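Local coordinates for protein pantothenate synthetase (Francisella tularensis subsp. tularensis, PDB 3N8H) that probably joins pantoate to beta-alanine at the cost of ATP, by way of a pantoyl-adenylate intermediate, to make pantothenate, and is a homodimer, at residues K45-N50 with N145-L149; V52-F58 with V89-P95; F13-N18 with Q140-P144; K98-P102 with V134-L138. One frame throughout, in Å; residues are numbered along the deposited sequence.

In the fold
All four contacts belong to one Rossmann-like alpha/beta domain of the HUP class, built on the parallel sheet ordered 5-7, 91-93, 52-57, 26-31, 146-150, 172-176. Contact 2 is in the sheet itself; contact 1 lays helix 37-49 against strand 146-150, its centre about 12 Å from that of contact 2. Contacts 3 and 4 share helix 127-142, their centres about 13 Å apart, and both reach the second subunit. Contact 3 is about 10 Å from contact 2, centre to centre, and F13 joins the two. Along the chain, contact 3 ties helix 10-18 to the end of helix 127-142, and contacts 2 and 4 follow in series within that span. Of the four, only contact 1 holds a residue of the AMP pocket.

Contact 1 of 4, residues K45-N50 with N145-L149; sequences KAKSEN and NNLYL. With AMP (adenosine monophosphate), chain D.
N146 starts the pairing of helix 37-49 with a strand of the Rossmann-like parallel sheet: its ND2 donates to OD1 of N50 over 2.8 Å, with the acceptor in the plane of the N146 amide although the two amides are turned 62° apart. Its own OD1 is taken by K172. Two residues on, Y148 reaches across to the helix. CG of Y148 lies anti to its carbonyl carbon (chi1 -61°), and the ring lies against the last turn of helix 37-49. A46 places its methyl CB over one ring face, 3.9 Å from the centroid, a CH-pi contact, while K45 approaches obliquely with CG 3.8 Å from CE1 of Y148. At the phenol, OH gives its proton to OE1 of E49 at 2.6 Å, using the anti lone pair of that oxygen, and receives ND2 of N50 at 2.8 Å. The other hydrogen of that N50 amide goes to O of A46, almost straight at 172°. At the end of the segment, L149 belongs to the AMP pocket, its CA 3.4 Å from O3' of the nucleotide. The buried hydroxyl thus has one donor and one acceptor, which fixes its proton toward E49; the nearby ammonium of K45, salt-bridged to OE2 of E49, would probably keep that carboxylate ionised.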
loop_
_atom_site.group_PDB
_atom_site.type_symbol
_atom_site.label_atom_id
_atom_site.label_comp_id
_atom_site.label_asym_id
_atom_site.label_seq_id
_atom_site.Cartn_x
_atom_site.Cartn_y
_atom_site.Cartn_z
ATOM N N LYS A 45 -5.814 -21.807 17.547
ATOM C CA LYS A 45 -4.772 -21.011 18.152
ATOM C C LYS A 45 -5.273 -19.598 18.485
ATOM O O LYS A 45 -5.098 -19.116 19.612
ATOM C CB LYS A 45 -3.557 -20.951 17.228
ATOM C CG LYS A 45 -2.344 -20.296 17.858
ATOM C CD LYS A 45 -1.759 -21.148 18.983
ATOM C CE LYS A 45 -0.583 -20.433 19.655
ATOM N NZ LYS A 45 -0.286 -20.955 21.026
ATOM N N ALA A 46 -5.874 -18.926 17.502
ATOM C CA ALA A 46 -6.490 -17.629 17.725
ATOM C C ALA A 46 -7.486 -17.664 18.900
ATOM O O ALA A 46 -7.487 -16.761 19.757
ATOM C CB ALA A 46 -7.159 -17.115 16.454
ATOM N N LYS A 47 -8.297 -18.715 18.981
ATOM C CA LYS A 47 -9.316 -18.771 20.042
ATOM C C LYS A 47 -8.682 -18.896 21.423
ATOM O O LYS A 47 -9.173 -18.318 22.392
ATOM C CB LYS A 47 -10.327 -19.906 19.821
ATOM C CG LYS A 47 -11.397 -19.618 18.776
ATOM C CD LYS A 47 -12.498 -18.674 19.300
ATOM C CE LYS A 47 -13.386 -19.343 20.345
ATOM N NZ LYS A 47 -14.521 -18.440 20.740
ATOM N N SER A 48 -7.581 -19.642 21.507
ATOM C CA SER A 48 -6.911 -19.845 22.785
ATOM C C SER A 48 -6.168 -18.587 23.247
ATOM O O SER A 48 -5.676 -18.549 24.375
ATOM C CB SER A 48 -5.903 -20.975 22.673
ATOM O OG SER A 48 -4.771 -20.530 21.945
ATOM N N GLU A 49 -6.091 -17.576 22.377
ATOM C CA GLU A 49 -5.233 -16.411 22.591
ATOM C C GLU A 49 -5.959 -15.055 22.544
ATOM O O GLU A 49 -5.338 -14.008 22.751
ATOM C CB GLU A 49 -4.083 -16.404 21.558
ATOM C CG GLU A 49 -2.892 -17.237 21.970
ATOM C CD GLU A 49 -1.708 -17.075 21.037
ATOM O OE1 GLU A 49 -1.821 -16.320 20.052
ATOM O OE2 GLU A 49 -0.663 -17.713 21.281
ATOM N N ASN A 50 -7.257 -15.066 22.262
ATOM C CA ASN A 50 -7.992 -13.816 22.053
ATOM C C ASN A 50 -9.422 -13.878 22.590
ATOM O O ASN A 50 -9.963 -14.960 22.794
ATOM C CB ASN A 50 -8.027 -13.457 20.566
ATOM C CG ASN A 50 -6.634 -13.216 19.977
ATOM O OD1 ASN A 50 -6.124 -12.081 19.958
ATOM N ND2 ASN A 50 -6.031 -14.272 19.464
ATOM N N ASN A 145 -5.472 -7.303 16.840
ATOM C CA ASN A 145 -4.297 -7.335 17.692
ATOM C C ASN A 145 -3.330 -8.426 17.248
ATOM O O ASN A 145 -2.098 -8.240 17.302
ATOM C CB ASN A 145 -4.710 -7.596 19.139
ATOM C CG ASN A 145 -5.588 -6.506 19.695
ATOM O OD1 ASN A 145 -6.785 -6.710 19.941
ATOM N ND2 ASN A 145 -5.003 -5.332 19.901
ATOM N N ASN A 146 -3.899 -9.561 16.821
ATOM C CA ASN A 146 -3.118 -10.738 16.450
ATOM C C ASN A 146 -3.511 -11.340 15.107
ATOM O O ASN A 146 -4.689 -11.584 14.839
ATOM C CB ASN A 146 -3.215 -11.821 17.521
ATOM C CG ASN A 146 -2.625 -11.372 18.853
ATOM O OD1 ASN A 146 -1.451 -11.025 18.946
ATOM N ND2 ASN A 146 -3.446 -11.372 19.878
ATOM N N LEU A 147 -2.504 -11.595 14.277
ATOM C CA LEU A 147 -2.720 -12.185 12.953
ATOM C C LEU A 147 -2.119 -13.592 12.907
ATOM O O LEU A 147 -0.959 -13.772 13.245
ATOM C CB LEU A 147 -2.052 -11.329 11.861
ATOM C CG LEU A 147 -2.189 -11.829 10.411
ATOM C CD1 LEU A 147 -3.652 -11.948 10.018
ATOM C CD2 LEU A 147 -1.402 -10.924 9.394
ATOM N N TYR A 148 -2.903 -14.570 12.455
ATOM C CA TYR A 148 -2.460 -15.978 12.418
ATOM C C TYR A 148 -2.250 -16.442 10.972
ATOM O O TYR A 148 -3.149 -16.319 10.138
ATOM C CB TYR A 148 -3.459 -16.885 13.197
ATOM C CG TYR A 148 -3.512 -16.442 14.646
ATOM C CD1 TYR A 148 -2.719 -17.043 15.603
ATOM C CD2 TYR A 148 -4.260 -15.350 15.015
ATOM C CE1 TYR A 148 -2.698 -16.588 16.919
ATOM C CE2 TYR A 148 -4.256 -14.893 16.317
ATOM C CZ TYR A 148 -3.474 -15.503 17.263
ATOM O OH TYR A 148 -3.501 -15.019 18.565
ATOM N N LEU A 149 -1.033 -16.930 10.697
ATOM C CA LEU A 149 -0.600 -17.328 9.366
ATOM C C LEU A 149 0.045 -18.709 9.439
ATOM O O LEU A 149 0.684 -19.048 10.442
ATOM C CB LEU A 149 0.428 -16.326 8.799
ATOM C CG LEU A 149 0.057 -14.850 8.587
ATOM C CD1 LEU A 149 1.259 -14.075 8.068
ATOM C CD2 LEU A 149 -1.124 -14.721 7.616
HETATM P P AMP D . -5.444 -20.112 2.104
HETATM O O1P AMP D . -6.919 -20.195 2.486
HETATM O O2P AMP D . -4.848 -21.335 1.477
HETATM O O3P AMP D . -5.097 -18.862 1.381
HETATM O "O5'" AMP D . -4.708 -20.135 3.550
HETATM C "C5'" AMP D . -5.140 -19.327 4.645
HETATM C "C4'" AMP D . -4.164 -19.439 5.790
HETATM O "O4'" AMP D . -4.116 -20.832 6.236
HETATM C "C3'" AMP D . -2.721 -19.039 5.433
HETATM O "O3'" AMP D . -2.089 -18.435 6.574
HETATM C "C2'" AMP D . -2.079 -20.389 5.143
HETATM O "O2'" AMP D . -0.664 -20.441 5.241
HETATM C "C1'" AMP D . -2.769 -21.276 6.178
HETATM N N9 AMP D . -2.683 -22.702 5.841
HETATM C C8 AMP D . -3.014 -23.258 4.653
HETATM N N7 AMP D . -2.774 -24.600 4.672
HETATM C C5 AMP D . -2.253 -24.903 5.888
HETATM C C6 AMP D . -1.782 -26.134 6.559
HETATM N N6 AMP D . -1.812 -27.301 5.895
HETATM N N1 AMP D . -1.324 -26.056 7.821
HETATM C C2 AMP D . -1.279 -24.859 8.454
HETATM N N3 AMP D . -1.698 -23.696 7.912
HETATM C C4 AMP D . -2.194 -23.652 6.648
#

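Contact 2 of 4, residues V52-F58 with V89-P95; sequences VVIVSIF and VDVLFNP
V55 and V89 meet through their methyls; the side chains cross at about a right angle, CG2 of V55 3.9 Å from CG1 of V89, on the sheet face that helices 37-49 and 77-86 pack against. Further along that face I57 touches L92, whose CD2 reaches in to 4.1 Å from CG1 of I57. On the reverse face I54 and V91 lie side by side, pointing the same way, and S56 sits beside F93, whose ring is met by F13. Between these layers runs the parallel pairing of neighbouring strands in a Rossmann-like sheet: V91 N to V53 O, V55 N to V91 O, F93 N to V55 O at 2.9 Å, and I57 N to F93 O. Past the last of these, N94 stretches its side chain out with CG anti to the backbone N (chi1 177°), and its ND2 donates to O of I57 at 2.9 Å from above the carbonyl plane. P95 crosses F58 at about a right angle, CD 4.1 Å from CB of F58. At the opposite end OD1 of D90 accepts from N of V53 over 2.8 Å, at 166°. Side chains thus take over at both ends where backbone pairing stops: a carboxylate satisfies one peptide N-H and an amide one carbonyl, so the polar backbone remains bonded past the bridged residues.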
loop_
_atom_site.group_PDB
_atom_site.type_symbol
_atom_site.label_atom_id
_atom_site.label_comp_id
_atom_site.label_asym_id
_atom_site.label_seq_id
_atom_site.Cartn_x
_atom_site.Cartn_y
_atom_site.Cartn_z
ATOM N N VAL A 52 -11.890 -12.099 20.980
ATOM C CA VAL A 52 -12.682 -12.030 19.763
ATOM C C VAL A 52 -11.870 -12.590 18.606
ATOM O O VAL A 52 -10.727 -12.184 18.376
ATOM C CB VAL A 52 -13.090 -10.592 19.442
ATOM C CG1 VAL A 52 -14.016 -10.546 18.234
ATOM C CG2 VAL A 52 -13.735 -9.944 20.657
ATOM N N VAL A 53 -12.454 -13.544 17.892
ATOM C CA VAL A 53 -11.802 -14.097 16.711
ATOM C C VAL A 53 -12.647 -13.770 15.503
ATOM O O VAL A 53 -13.884 -13.941 15.506
ATOM C CB VAL A 53 -11.564 -15.640 16.817
ATOM C CG1 VAL A 53 -10.945 -16.209 15.509
ATOM C CG2 VAL A 53 -10.662 -15.946 17.989
ATOM N N ILE A 54 -11.954 -13.260 14.496
ATOM C CA ILE A 54 -12.514 -12.930 13.205
ATOM C C ILE A 54 -11.865 -13.814 12.162
ATOM O O ILE A 54 -10.633 -13.954 12.118
ATOM C CB ILE A 54 -12.174 -11.472 12.813
ATOM C CG1 ILE A 54 -12.760 -10.484 13.820
ATOM C CG2 ILE A 54 -12.618 -11.169 11.381
ATOM C CD1 ILE A 54 -12.287 -9.041 13.586
ATOM N N VAL A 55 -12.683 -14.402 11.306
ATOM C CA VAL A 55 -12.171 -15.181 10.182
ATOM C C VAL A 55 -12.710 -14.543 8.908
ATOM O O VAL A 55 -13.907 -14.260 8.822
ATOM C CB VAL A 55 -12.626 -16.657 10.281
ATOM C CG1 VAL A 55 -12.346 -17.419 8.977
ATOM C CG2 VAL A 55 -11.957 -17.352 11.485
ATOM N N SER A 56 -11.839 -14.263 7.943
ATOM C CA SER A 56 -12.327 -13.784 6.653
ATOM C C SER A 56 -12.331 -14.951 5.656
ATOM O O SER A 56 -11.551 -15.897 5.780
ATOM C CB SER A 56 -11.534 -12.572 6.114
ATOM O OG SER A 56 -10.137 -12.836 5.893
ATOM N N ILE A 57 -13.255 -14.891 4.714
ATOM C CA ILE A 57 -13.271 -15.773 3.565
ATOM C C ILE A 57 -13.492 -14.880 2.364
ATOM O O ILE A 57 -14.532 -14.207 2.231
ATOM C CB ILE A 57 -14.391 -16.816 3.647
ATOM C CG1 ILE A 57 -14.095 -17.827 4.761
ATOM C CG2 ILE A 57 -14.591 -17.528 2.291
ATOM C CD1 ILE A 57 -15.231 -18.832 4.970
ATOM N N PHE A 58 -12.475 -14.848 1.511
ATOM C CA PHE A 58 -12.488 -13.997 0.339
ATOM C C PHE A 58 -11.490 -14.575 -0.647
ATOM O O PHE A 58 -10.274 -14.562 -0.395
ATOM C CB PHE A 58 -12.139 -12.533 0.678
ATOM C CG PHE A 58 -12.133 -11.604 -0.540
ATOM C CD1 PHE A 58 -10.952 -10.973 -0.957
ATOM C CD2 PHE A 58 -13.305 -11.384 -1.272
ATOM C CE1 PHE A 58 -10.937 -10.129 -2.082
ATOM C CE2 PHE A 58 -13.304 -10.550 -2.395
ATOM C CZ PHE A 58 -12.118 -9.911 -2.799
ATOM N N VAL A 89 -16.412 -19.371 16.375
ATOM C CA VAL A 89 -15.863 -18.152 15.789
ATOM C C VAL A 89 -16.848 -16.990 15.944
ATOM O O VAL A 89 -18.025 -17.136 15.662
ATOM C CB VAL A 89 -15.494 -18.339 14.290
ATOM C CG1 VAL A 89 -15.212 -16.990 13.655
ATOM C CG2 VAL A 89 -14.273 -19.248 14.155
ATOM N N ASP A 90 -16.355 -15.837 16.389
ATOM C CA ASP A 90 -17.220 -14.708 16.699
ATOM C C ASP A 90 -17.732 -14.007 15.448
ATOM O O ASP A 90 -18.927 -13.734 15.347
ATOM C CB ASP A 90 -16.522 -13.727 17.650
ATOM C CG ASP A 90 -16.029 -14.409 18.917
ATOM O OD1 ASP A 90 -14.800 -14.580 19.063
ATOM O OD2 ASP A 90 -16.877 -14.812 19.750
ATOM N N VAL A 91 -16.849 -13.737 14.486
ATOM C CA VAL A 91 -17.269 -13.017 13.276
ATOM C C VAL A 91 -16.751 -13.657 12.005
ATOM O O VAL A 91 -15.553 -13.900 11.883
ATOM C CB VAL A 91 -16.781 -11.540 13.256
ATOM C CG1 VAL A 91 -17.336 -10.820 12.036
ATOM C CG2 VAL A 91 -17.180 -10.818 14.527
ATOM N N LEU A 92 -17.652 -13.924 11.064
ATOM C CA LEU A 92 -17.259 -14.292 9.701
ATOM C C LEU A 92 -17.345 -13.037 8.840
ATOM O O LEU A 92 -18.417 -12.431 8.706
ATOM C CB LEU A 92 -18.216 -15.319 9.110
ATOM C CG LEU A 92 -17.764 -16.155 7.904
ATOM C CD1 LEU A 92 -18.848 -16.327 6.833
ATOM C CD2 LEU A 92 -16.441 -15.695 7.307
ATOM N N PHE A 93 -16.225 -12.656 8.241
ATOM C CA PHE A 93 -16.218 -11.552 7.299
ATOM C C PHE A 93 -16.047 -12.111 5.902
ATOM O O PHE A 93 -14.969 -12.592 5.536
ATOM C CB PHE A 93 -15.079 -10.589 7.600
ATOM C CG PHE A 93 -14.995 -9.446 6.645
ATOM C CD1 PHE A 93 -16.132 -8.757 6.270
ATOM C CD2 PHE A 93 -13.771 -9.053 6.120
ATOM C CE1 PHE A 93 -16.049 -7.684 5.389
ATOM C CE2 PHE A 93 -13.686 -7.987 5.250
ATOM C CZ PHE A 93 -14.820 -7.305 4.878
ATOM N N ASN A 94 -17.113 -12.019 5.121
ATOM C CA ASN A 94 -17.199 -12.664 3.827
ATOM C C ASN A 94 -17.628 -11.625 2.791
ATOM O O ASN A 94 -18.808 -11.581 2.400
ATOM C CB ASN A 94 -18.239 -13.781 3.930
ATOM C CG ASN A 94 -18.467 -14.490 2.630
ATOM O OD1 ASN A 94 -19.603 -14.849 2.300
ATOM N ND2 ASN A 94 -17.392 -14.697 1.872
ATOM N N PRO A 95 -16.683 -10.759 2.370
ATOM C CA PRO A 95 -17.037 -9.633 1.508
ATOM C C PRO A 95 -17.034 -10.030 0.046
ATOM O O PRO A 95 -16.535 -11.093 -0.311
ATOM C CB PRO A 95 -15.923 -8.609 1.777
ATOM C CG PRO A 95 -14.741 -9.449 2.136
ATOM C CD PRO A 95 -15.247 -10.764 2.711
#

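Contact 3 of 4, residues F13-N18 with Q140-P144; sequences FHSIRN and QITKP
F13 and R17, one turn apart on helix 10-18, both point at the C-terminal end of helix 127-142 in the Rossmann-like domain but meet it differently. The F13 ring comes in obliquely to I141, with CD2 only 3.4 Å from CG2 of I141, and turns its edge to the carbonyl of that residue, O of I141 lying in the ring plane at 3.4 Å from CE2. CZ of F13 rests 3.8 Å from the methyl CG2 of T142. I141 also packs on F168 of the second subunit. R17 carries CG anti to the backbone N (chi1 -178°) and bends at the next bond, which brings the guanidinium edge-on to two successive carbonyls. NE donates to O of T142 at 2.9 Å, from above that carbonyl's plane, and NH1 to O of K143 at 3.0 Å and 177°; both oxygens lie in the guanidinium plane. K143 has just left the helix with positive phi. The paired bonds stop the guanidinium from rotating, and its charge faces the last carbonyl of the helix and the one just beyond it, where the helix dipole would probably favour a cation.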
loop_
_atom_site.group_PDB
_atom_site.type_symbol
_atom_site.label_atom_id
_atom_site.label_comp_id
_atom_site.label_asym_id
_atom_site.label_seq_id
_atom_site.Cartn_x
_atom_site.Cartn_y
_atom_site.Cartn_z
ATOM N N PHE A 13 -19.584 -4.906 8.653
ATOM C CA PHE A 13 -18.413 -5.235 9.437
ATOM C C PHE A 13 -17.937 -4.082 10.331
ATOM O O PHE A 13 -17.530 -4.305 11.478
ATOM C CB PHE A 13 -17.247 -5.718 8.586
ATOM C CG PHE A 13 -16.069 -6.102 9.414
ATOM C CD1 PHE A 13 -16.066 -7.306 10.101
ATOM C CD2 PHE A 13 -15.009 -5.229 9.590
ATOM C CE1 PHE A 13 -14.999 -7.652 10.909
ATOM C CE2 PHE A 13 -13.950 -5.563 10.405
ATOM C CZ PHE A 13 -13.945 -6.783 11.068
ATOM N N HIS A 14 -17.973 -2.859 9.813
ATOM C CA HIS A 14 -17.613 -1.703 10.632
ATOM C C HIS A 14 -18.489 -1.646 11.860
ATOM O O HIS A 14 -18.009 -1.375 12.961
ATOM C CB HIS A 14 -17.735 -0.407 9.852
ATOM C CG HIS A 14 -16.639 -0.201 8.859
ATOM N ND1 HIS A 14 -15.319 -0.486 9.141
ATOM C CD2 HIS A 14 -16.660 0.274 7.592
ATOM C CE1 HIS A 14 -14.575 -0.204 8.085
ATOM N NE2 HIS A 14 -15.364 0.259 7.132
ATOM N N SER A 15 -19.774 -1.923 11.663
ATOM C CA SER A 15 -20.731 -1.942 12.755
ATOM C C SER A 15 -20.198 -2.788 13.890
ATOM O O SER A 15 -19.924 -2.287 14.979
ATOM C CB SER A 15 -22.080 -2.500 12.293
ATOM O OG SER A 15 -22.709 -1.633 11.361
ATOM N N ILE A 16 -20.032 -4.078 13.631
ATOM C CA ILE A 16 -19.628 -4.983 14.691
ATOM C C ILE A 16 -18.230 -4.647 15.242
ATOM O O ILE A 16 -18.013 -4.669 16.466
ATOM C CB ILE A 16 -19.761 -6.461 14.260
ATOM C CG1 ILE A 16 -19.364 -7.388 15.410
ATOM C CG2 ILE A 16 -18.965 -6.739 13.001
ATOM C CD1 ILE A 16 -20.232 -7.224 16.662
ATOM N N ARG A 17 -17.301 -4.307 14.347
ATOM C CA ARG A 17 -15.935 -3.990 14.749
ATOM C C ARG A 17 -15.910 -2.802 15.709
ATOM O O ARG A 17 -15.209 -2.818 16.725
ATOM C CB ARG A 17 -15.072 -3.684 13.522
ATOM C CG ARG A 17 -13.614 -3.377 13.831
ATOM C CD ARG A 17 -12.988 -4.512 14.611
ATOM N NE ARG A 17 -11.648 -4.192 15.085
ATOM C CZ ARG A 17 -11.390 -3.414 16.138
ATOM N NH1 ARG A 17 -10.135 -3.193 16.505
ATOM N NH2 ARG A 17 -12.380 -2.846 16.821
ATOM N N ASN A 18 -16.682 -1.772 15.383
ATOM C CA ASN A 18 -16.653 -0.538 16.162
ATOM C C ASN A 18 -17.366 -0.673 17.500
ATOM O O ASN A 18 -17.271 0.207 18.356
ATOM C CB ASN A 18 -17.208 0.633 15.350
ATOM C CG ASN A 18 -16.308 1.005 14.185
ATOM O OD1 ASN A 18 -15.136 0.624 14.146
ATOM N ND2 ASN A 18 -16.853 1.749 13.229
ATOM N N GLN A 140 -6.552 -3.330 7.378
ATOM C CA GLN A 140 -7.004 -1.953 7.574
ATOM C C GLN A 140 -8.470 -1.992 7.985
ATOM O O GLN A 140 -8.945 -1.172 8.759
ATOM C CB GLN A 140 -6.822 -1.152 6.293
ATOM C CG GLN A 140 -5.350 -0.787 5.949
ATOM C CD GLN A 140 -4.768 0.234 6.935
ATOM O OE1 GLN A 140 -4.155 -0.134 7.945
ATOM N NE2 GLN A 140 -4.983 1.520 6.656
ATOM N N ILE A 141 -9.172 -2.994 7.483
ATOM C CA ILE A 141 -10.573 -3.186 7.813
ATOM C C ILE A 141 -10.698 -3.795 9.210
ATOM O O ILE A 141 -11.448 -3.298 10.027
ATOM C CB ILE A 141 -11.282 -4.096 6.760
ATOM C CG1 ILE A 141 -11.306 -3.399 5.390
ATOM C CG2 ILE A 141 -12.703 -4.431 7.215
ATOM C CD1 ILE A 141 -11.579 -4.376 4.205
ATOM N N THR A 142 -9.947 -4.860 9.494
ATOM C CA THR A 142 -10.183 -5.633 10.711
ATOM C C THR A 142 -9.452 -5.082 11.945
ATOM O O THR A 142 -9.890 -5.300 13.064
ATOM C CB THR A 142 -9.775 -7.091 10.522
ATOM O OG1 THR A 142 -8.410 -7.129 10.088
ATOM C CG2 THR A 142 -10.656 -7.752 9.452
ATOM N N LYS A 143 -8.331 -4.406 11.719
ATOM C CA LYS A 143 -7.517 -3.817 12.791
ATOM C C LYS A 143 -7.408 -4.752 13.984
ATOM O O LYS A 143 -7.851 -4.426 15.083
ATOM C CB LYS A 143 -8.060 -2.448 13.204
ATOM C CG LYS A 143 -7.933 -1.399 12.111
ATOM C CD LYS A 143 -8.767 -0.152 12.404
ATOM C CE LYS A 143 -10.257 -0.468 12.454
ATOM N NZ LYS A 143 -11.088 0.765 12.338
ATOM N N PRO A 144 -6.831 -5.937 13.761
ATOM C CA PRO A 144 -6.728 -6.926 14.823
ATOM C C PRO A 144 -5.488 -6.690 15.663
ATOM O O PRO A 144 -4.563 -5.996 15.236
ATOM C CB PRO A 144 -6.581 -8.244 14.049
ATOM C CG PRO A 144 -5.832 -7.825 12.804
ATOM C CD PRO A 144 -6.381 -6.465 12.460
#

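Contact 4 of 4, residues K98-P102 with V134-L138; sequences KDIYP and VVLKL
The end of helix 97-100 comes up to the middle of helix 127-142, the nearest alpha carbons being those of I100 and K137, 7.4 Å apart. This is helix packing in the Rossmann-like domain, beside the dimer interface. I100 points at the longer helix. Its branch CG2, anti to the backbone N, meets CD of K137 at 3.7 Å and CG2 of V134 at 4.1 Å, crossing both side chains obliquely. The same methyl lies over one face of the ring of Y101, the first residue to leave the helix, 3.6 Å above its plane and offset toward the rim. Y101 crosses K137 at about a right angle, with CE1 of the ring 3.9 Å from CE of the lysine, and its OH reaches CB of V134 at 3.6 Å. That hydroxyl is bonded to N60 and T62, and V134 also touches Q63, predicted to bind pantoate and beta-alanine, which puts this packing next to a residue that also lines the bound proline's pocket. K137 runs extended past I100 and Y101 and turns only at its last bond (chi4 -80°). Its ammonium has three partners: D166 of the second subunit makes a salt bridge, F167 of that subunit a cation-pi contact, and within the chain NZ donates to O of I100, 2.8 Å away and nearly along the C=O axis.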
loop_
_atom_site.group_PDB
_atom_site.type_symbol
_atom_site.label_atom_id
_atom_site.label_comp_id
_atom_site.label_asym_id
_atom_site.label_seq_id
_atom_site.Cartn_x
_atom_site.Cartn_y
_atom_site.Cartn_z
ATOM N N LYS A 98 -16.603 -6.283 -4.962
ATOM C CA LYS A 98 -16.918 -4.864 -4.994
ATOM C C LYS A 98 -16.634 -4.209 -3.648
ATOM O O LYS A 98 -16.167 -3.077 -3.592
ATOM C CB LYS A 98 -18.384 -4.648 -5.368
ATOM C CG LYS A 98 -18.735 -4.942 -6.814
ATOM C CD LYS A 98 -20.261 -4.998 -7.009
ATOM C CE LYS A 98 -20.939 -3.697 -6.576
ATOM N NZ LYS A 98 -20.883 -3.445 -5.104
ATOM N N ASP A 99 -16.935 -4.914 -2.562
ATOM C CA ASP A 99 -16.618 -4.391 -1.227
ATOM C C ASP A 99 -15.114 -4.066 -1.140
ATOM O O ASP A 99 -14.709 -3.009 -0.649
ATOM C CB ASP A 99 -16.964 -5.418 -0.152
ATOM C CG ASP A 99 -18.468 -5.631 0.001
ATOM O OD1 ASP A 99 -18.876 -6.752 0.391
ATOM O OD2 ASP A 99 -19.231 -4.687 -0.285
ATOM N N ILE A 100 -14.289 -4.987 -1.618
ATOM C CA ILE A 100 -12.849 -4.889 -1.401
ATOM C C ILE A 100 -12.155 -3.991 -2.420
ATOM O O ILE A 100 -11.204 -3.254 -2.087
ATOM C CB ILE A 100 -12.178 -6.294 -1.351
ATOM C CG1 ILE A 100 -12.756 -7.107 -0.193
ATOM C CG2 ILE A 100 -10.664 -6.165 -1.176
ATOM C CD1 ILE A 100 -12.618 -6.428 1.174
ATOM N N TYR A 101 -12.634 -4.063 -3.657
ATOM C CA TYR A 101 -12.111 -3.266 -4.759
ATOM C C TYR A 101 -13.237 -2.461 -5.370
ATOM O O TYR A 101 -13.722 -2.794 -6.443
ATOM C CB TYR A 101 -11.558 -4.171 -5.842
ATOM C CG TYR A 101 -10.433 -5.037 -5.367
ATOM C CD1 TYR A 101 -9.120 -4.549 -5.310
ATOM C CD2 TYR A 101 -10.680 -6.345 -4.967
ATOM C CE1 TYR A 101 -8.095 -5.356 -4.876
ATOM C CE2 TYR A 101 -9.670 -7.161 -4.545
ATOM C CZ TYR A 101 -8.381 -6.673 -4.495
ATOM O OH TYR A 101 -7.385 -7.519 -4.064
ATOM N N PRO A 102 -13.659 -1.392 -4.684
ATOM C CA PRO A 102 -14.767 -0.561 -5.159
ATOM C C PRO A 102 -14.563 -0.053 -6.587
ATOM O O PRO A 102 -15.534 0.041 -7.333
ATOM C CB PRO A 102 -14.789 0.611 -4.162
ATOM C CG PRO A 102 -13.463 0.535 -3.417
ATOM C CD PRO A 102 -13.132 -0.931 -3.390
ATOM N N VAL A 134 -4.477 -7.142 -0.986
ATOM C CA VAL A 134 -5.669 -7.596 -0.268
ATOM C C VAL A 134 -5.372 -7.763 1.226
ATOM O O VAL A 134 -6.211 -7.447 2.058
ATOM C CB VAL A 134 -6.292 -8.887 -0.879
ATOM C CG1 VAL A 134 -5.521 -10.136 -0.464
ATOM C CG2 VAL A 134 -7.744 -9.011 -0.432
ATOM N N VAL A 135 -4.173 -8.221 1.579
ATOM C CA VAL A 135 -3.850 -8.371 3.000
ATOM C C VAL A 135 -3.818 -6.996 3.706
ATOM O O VAL A 135 -4.415 -6.800 4.782
ATOM C CB VAL A 135 -2.516 -9.171 3.207
ATOM C CG1 VAL A 135 -2.020 -9.060 4.649
ATOM C CG2 VAL A 135 -2.730 -10.632 2.844
ATOM N N LEU A 136 -3.171 -6.031 3.063
ATOM C CA LEU A 136 -3.185 -4.656 3.566
ATOM C C LEU A 136 -4.623 -4.156 3.781
ATOM O O LEU A 136 -4.932 -3.575 4.813
ATOM C CB LEU A 136 -2.430 -3.709 2.619
ATOM C CG LEU A 136 -2.302 -2.267 3.141
ATOM C CD1 LEU A 136 -1.864 -2.223 4.619
ATOM C CD2 LEU A 136 -1.345 -1.434 2.278
ATOM N N LYS A 137 -5.490 -4.367 2.798
ATOM C CA LYS A 137 -6.895 -3.954 2.923
ATOM C C LYS A 137 -7.612 -4.631 4.106
ATOM O O LYS A 137 -8.302 -3.982 4.901
ATOM C CB LYS A 137 -7.630 -4.262 1.609
ATOM C CG LYS A 137 -7.304 -3.282 0.473
ATOM C CD LYS A 137 -7.804 -3.850 -0.880
ATOM C CE LYS A 137 -7.666 -2.798 -2.003
ATOM N NZ LYS A 137 -8.785 -1.804 -1.987
ATOM N N LEU A 138 -7.423 -5.946 4.218
ATOM C CA LEU A 138 -8.061 -6.754 5.252
ATOM C C LEU A 138 -7.617 -6.333 6.651
ATOM O O LEU A 138 -8.382 -6.374 7.627
ATOM C CB LEU A 138 -7.727 -8.228 5.027
ATOM C CG LEU A 138 -8.494 -8.840 3.838
ATOM C CD1 LEU A 138 -8.018 -10.248 3.541
ATOM C CD2 LEU A 138 -10.027 -8.844 4.117
#